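Local structure of NIPSNAP domain protein (Burkholderia xenovorans, 5K9F) at residues G21-S24 and T25-L29; G43-L46 and G47-F50. The protein is of unknown function but belongs to the NIPSNAP family, whose fold resembles the dimeric alpha/beta barrels, and binds oxamic acid in a pocket in the crystal. All coordinates share one frame; numbering follows the deposited sequence.

Contact 1 comes first along the chain, contact 2 after it, and their centres lie about 16 Å apart within the NIPSNAP family region. Residues 21-29 form the entry and first turns of helix 23-33; residues 43-50 run from the end of helix 35-42 into strand 45-51, at one edge of this chain's four-stranded antiparallel sheet. The two meet where helix packs on sheet: Val-23 CG1 is 3.7 Å from Phe-50 CB, and Leu-27 CD2 is 3.7 Å from Tyr-48 CE1. Phe-26 CE1 also approaches Tyr-48 OH at 3.5 Å. Both of these aromatic side chains lie about 4 Å from the oxamic acid, so the helix-sheet junction borders its pocket.

Contact 1: G21-S24 and T25-L29; sequences GSVS and TFLSL
Phe-26 meets the preceding turn through its CB, 3.5 Å from Ser-22 O, rather than through its ring. CG stands anti to the backbone N (chi1 -179°), which carries the ring off from residues 21-24; its neighbours there include Leu-18, Tyr-48, Met-94 and the bound oxamic acid, consistent with its place in the ligand pocket. Three peptide carbonyls, those of Ser-22, Val-23 and Ser-24, each receive an N-H from four residues on. Phe-26 N donates to Ser-22 O at 2.9 Å, and Leu-27 N to Val-23 O at 2.9 Å with a nearly straight N-H...O angle of 166°. Ser-28 N reaches Ser-24 O at 3.0 Å from a position tilted 30° out of that carbonyl's plane. These three successive i to i+4 bonds establish the first alpha-helical turns. Ahead of them, water 1 accepts from Thr-25 N at 3.0 Å and donates to Gly-21 O at 2.6 Å, occupying an N-H at the helix start and tying it to the incoming loop. One helical turn apart, Val-23 and Leu-27 lie side by side and point the same way, CG1 of the valine 3.8 Å from CD1 of the leucine. This apolar pair faces Phe-50 on strand 45-51, while Leu-29 packs against Phe-87 and Ala-91 of helix 82-91, setting helix 23-33 between sheet and helix.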
loop_
_atom_site.group_PDB
_atom_site.type_symbol
_atom_site.label_atom_id
_atom_site.label_comp_id
_atom_site.label_asym_id
_atom_site.label_seq_id
_atom_site.Cartn_x
_atom_site.Cartn_y
_atom_site.Cartn_z
ATOM N N GLY A 21 -16.891 -12.663 -5.968
ATOM C CA GLY A 21 -17.796 -13.493 -6.722
ATOM C C GLY A 21 -18.889 -12.760 -7.463
ATOM O O GLY A 21 -19.681 -13.410 -8.156
ATOM N N SER A 22 -18.957 -11.438 -7.354
ATOM C CA SER A 22 -20.109 -10.692 -7.842
ATOM C C SER A 22 -19.887 -10.032 -9.202
ATOM O O SER A 22 -20.806 -9.377 -9.709
ATOM C CB SER A 22 -20.521 -9.633 -6.805
ATOM O OG SER A 22 -19.608 -8.554 -6.774
ATOM N N VAL A 23 -18.716 -10.210 -9.824
ATOM C CA VAL A 23 -18.412 -9.478 -11.059
ATOM C C VAL A 23 -19.422 -9.801 -12.159
ATOM O O VAL A 23 -19.949 -8.899 -12.821
ATOM C CB VAL A 23 -16.974 -9.769 -11.528
ATOM C CG1 VAL A 23 -16.777 -9.245 -12.960
ATOM C CG2 VAL A 23 -15.977 -9.116 -10.588
ATOM N N SER A 24 -19.691 -11.086 -12.396
ATOM C CA SER A 24 -20.595 -11.419 -13.494
ATOM C C SER A 24 -22.008 -10.909 -13.225
ATOM O O SER A 24 -22.695 -10.463 -14.156
ATOM C CB SER A 24 -20.593 -12.926 -13.750
ATOM O OG SER A 24 -21.119 -13.636 -12.652
ATOM N N THR A 25 -22.454 -10.942 -11.968
ATOM C CA THR A 25 -23.768 -10.398 -11.632
ATOM C C THR A 25 -23.812 -8.895 -11.878
ATOM O O THR A 25 -24.784 -8.376 -12.450
ATOM C CB THR A 25 -24.103 -10.705 -10.172
ATOM O OG1 THR A 25 -24.159 -12.122 -9.980
ATOM C CG2 THR A 25 -25.444 -10.105 -9.784
ATOM N N PHE A 26 -22.763 -8.184 -11.459
ATOM C CA PHE A 26 -22.706 -6.740 -11.663
ATOM C C PHE A 26 -22.718 -6.398 -13.148
ATOM O O PHE A 26 -23.468 -5.517 -13.587
ATOM C CB PHE A 26 -21.458 -6.161 -10.986
ATOM C CG PHE A 26 -21.328 -4.668 -11.132
ATOM C CD1 PHE A 26 -20.677 -4.118 -12.229
ATOM C CD2 PHE A 26 -21.859 -3.817 -10.174
ATOM C CE1 PHE A 26 -20.570 -2.756 -12.377
ATOM C CE2 PHE A 26 -21.748 -2.447 -10.307
ATOM C CZ PHE A 26 -21.104 -1.911 -11.416
ATOM N N LEU A 27 -21.884 -7.080 -13.936
ATOM C CA LEU A 27 -21.782 -6.744 -15.354
ATOM C C LEU A 27 -23.087 -7.027 -16.087
ATOM O O LEU A 27 -23.469 -6.274 -16.984
ATOM C CB LEU A 27 -20.627 -7.508 -16.005
ATOM C CG LEU A 27 -19.238 -7.032 -15.566
ATOM C CD1 LEU A 27 -18.171 -7.920 -16.201
ATOM C CD2 LEU A 27 -19.021 -5.558 -15.921
ATOM N N SER A 28 -23.773 -8.113 -15.729
ATOM C CA SER A 28 -25.058 -8.410 -16.355
ATOM C C SER A 28 -26.104 -7.365 -15.998
ATOM O O SER A 28 -26.870 -6.922 -16.867
ATOM C CB SER A 28 -25.533 -9.800 -15.938
ATOM O OG SER A 28 -24.712 -10.797 -16.510
ATOM N N LEU A 29 -26.165 -6.974 -14.725
ATOM C CA LEU A 29 -27.137 -5.977 -14.291
ATOM C C LEU A 29 -26.840 -4.618 -14.910
ATOM O O LEU A 29 -27.760 -3.916 -15.356
ATOM C CB LEU A 29 -27.131 -5.891 -12.765
ATOM C CG LEU A 29 -28.168 -5.009 -12.076
ATOM C CD1 LEU A 29 -29.583 -5.484 -12.354
ATOM C CD2 LEU A 29 -27.884 -5.011 -10.580
HETATM O O HOH W 1 -21.444 -13.033 -10.041
#

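Contact 2: G43-L46 and G47-F50; sequences GRLL and GYYF
Leu-45 touches the edge of the Tyr-48 ring, its CD1 close to the ring plane and 4.1 Å from CD2. The pairing reflects a classic beta bulge: Leu-46 and Gly-47 both stand opposite Leu-62 on the neighbouring antiparallel strand. In a regular strand, residues three apart project from opposite faces; the extra residue here lets Leu-45 and Tyr-48 project from the same one. The backbone angles agree, since Leu-46 has psi -21°, far from extended, whereas Gly-47 adopts phi 180°, a setting readily open to glycine. Leu-45 also borders the bulge itself, with CD1 3.5 Å from Gly-47 O.

A second shell surrounds these groups: Leu-62 forms backbone hydrogen bonds with both Leu-46 and Gly-47, and Tyr-49 pairs with Ile-60 farther along. The Tyr-48 ring stacks on Tyr-30, while from a second subunit Phe-108 meets it edge-to-face, Ser-109 OG is hydrogen-bonded to Tyr-48 N, and Pro-110 packs on Leu-45. Tyr-49 and Phe-50 join an antiparallel ladder with a strand of that subunit, so the sheet continues across the interface, consistent with the dimeric alpha/beta barrel clan.

Beside the bulge, Tyr-49 turns its hydroxyl back toward Leu-46, with CG beside the backbone N (chi1 -50°). Leu-46 O and Tyr-49 OH are 4.3 Å apart, and water 2 spans them: it donates to Leu-46 O at 2.9 Å and lies in the plane of the tyrosine ring, at its edge, 2.6 Å from OH.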
loop_
_atom_site.group_PDB
_atom_site.type_symbol
_atom_site.label_atom_id
_atom_site.label_comp_id
_atom_site.label_asym_id
_atom_site.label_seq_id
_atom_site.Cartn_x
_atom_site.Cartn_y
_atom_site.Cartn_z
ATOM N N GLY A 43 -20.937 9.966 -22.743
ATOM C CA GLY A 43 -20.507 10.288 -24.097
ATOM C C GLY A 43 -19.542 9.381 -24.849
ATOM O O GLY A 43 -19.823 9.018 -25.996
ATOM N N ARG A 44 -18.393 9.040 -24.258
ATOM C CA ARG A 44 -17.380 8.220 -24.929
ATOM C C ARG A 44 -16.805 7.171 -23.981
ATOM O O ARG A 44 -15.872 7.458 -23.228
ATOM C CB ARG A 44 -16.279 9.124 -25.473
ATOM C CG ARG A 44 -15.230 8.440 -26.333
ATOM C CD ARG A 44 -14.557 9.448 -27.274
ATOM N NE ARG A 44 -13.952 10.577 -26.563
ATOM C CZ ARG A 44 -14.409 11.828 -26.598
ATOM N NH1 ARG A 44 -13.791 12.783 -25.915
ATOM N NH2 ARG A 44 -15.480 12.127 -27.317
ATOM N N LEU A 45 -17.344 5.949 -24.048
ATOM C CA LEU A 45 -16.753 4.818 -23.328
ATOM C C LEU A 45 -15.553 4.312 -24.114
ATOM O O LEU A 45 -15.681 3.979 -25.299
ATOM C CB LEU A 45 -17.782 3.704 -23.147
ATOM C CG LEU A 45 -17.301 2.421 -22.453
ATOM C CD1 LEU A 45 -16.851 2.732 -21.036
ATOM C CD2 LEU A 45 -18.409 1.375 -22.442
ATOM N N LEU A 46 -14.392 4.261 -23.463
ATOM C CA LEU A 46 -13.162 3.802 -24.100
ATOM C C LEU A 46 -12.815 2.363 -23.764
ATOM O O LEU A 46 -12.059 1.734 -24.514
ATOM C CB LEU A 46 -11.988 4.697 -23.682
ATOM C CG LEU A 46 -12.090 6.171 -24.077
ATOM C CD1 LEU A 46 -10.982 6.966 -23.396
ATOM C CD2 LEU A 46 -12.000 6.332 -25.577
ATOM N N GLY A 47 -13.344 1.838 -22.666
ATOM C CA GLY A 47 -13.064 0.480 -22.254
ATOM C C GLY A 47 -13.790 0.153 -20.970
ATOM O O GLY A 47 -13.967 1.019 -20.102
ATOM N N TYR A 48 -14.238 -1.089 -20.838
ATOM C CA TYR A 48 -14.917 -1.543 -19.627
ATOM C C TYR A 48 -14.461 -2.979 -19.412
ATOM O O TYR A 48 -14.749 -3.847 -20.243
ATOM C CB TYR A 48 -16.440 -1.442 -19.779
ATOM C CG TYR A 48 -17.220 -1.239 -18.492
ATOM C CD1 TYR A 48 -17.293 -2.235 -17.535
ATOM C CD2 TYR A 48 -17.925 -0.063 -18.262
ATOM C CE1 TYR A 48 -18.033 -2.053 -16.371
ATOM C CE2 TYR A 48 -18.647 0.131 -17.107
ATOM C CZ TYR A 48 -18.703 -0.862 -16.159
ATOM O OH TYR A 48 -19.430 -0.674 -14.999
ATOM N N TYR A 49 -13.737 -3.224 -18.325
ATOM C CA TYR A 49 -13.016 -4.477 -18.128
ATOM C C TYR A 49 -13.270 -5.051 -16.742
ATOM O O TYR A 49 -13.686 -4.347 -15.816
ATOM C CB TYR A 49 -11.494 -4.270 -18.260
ATOM C CG TYR A 49 -11.054 -3.540 -19.494
ATOM C CD1 TYR A 49 -10.961 -4.209 -20.715
ATOM C CD2 TYR A 49 -10.719 -2.193 -19.448
ATOM C CE1 TYR A 49 -10.543 -3.542 -21.857
ATOM C CE2 TYR A 49 -10.296 -1.521 -20.582
ATOM C CZ TYR A 49 -10.208 -2.200 -21.778
ATOM O OH TYR A 49 -9.793 -1.538 -22.925
ATOM N N PHE A 50 -12.968 -6.341 -16.586
ATOM C CA PHE A 50 -12.784 -6.896 -15.250
ATOM C C PHE A 50 -11.389 -7.501 -15.134
ATOM O O PHE A 50 -10.749 -7.840 -16.130
ATOM C CB PHE A 50 -13.876 -7.924 -14.876
ATOM C CG PHE A 50 -13.945 -9.140 -15.765
ATOM C CD1 PHE A 50 -14.713 -9.129 -16.918
ATOM C CD2 PHE A 50 -13.310 -10.305 -15.393
ATOM C CE1 PHE A 50 -14.805 -10.271 -17.720
ATOM C CE2 PHE A 50 -13.400 -11.447 -16.191
ATOM C CZ PHE A 50 -14.145 -11.420 -17.346
HETATM O O HOH W 2 -9.543 1.077 -23.192
#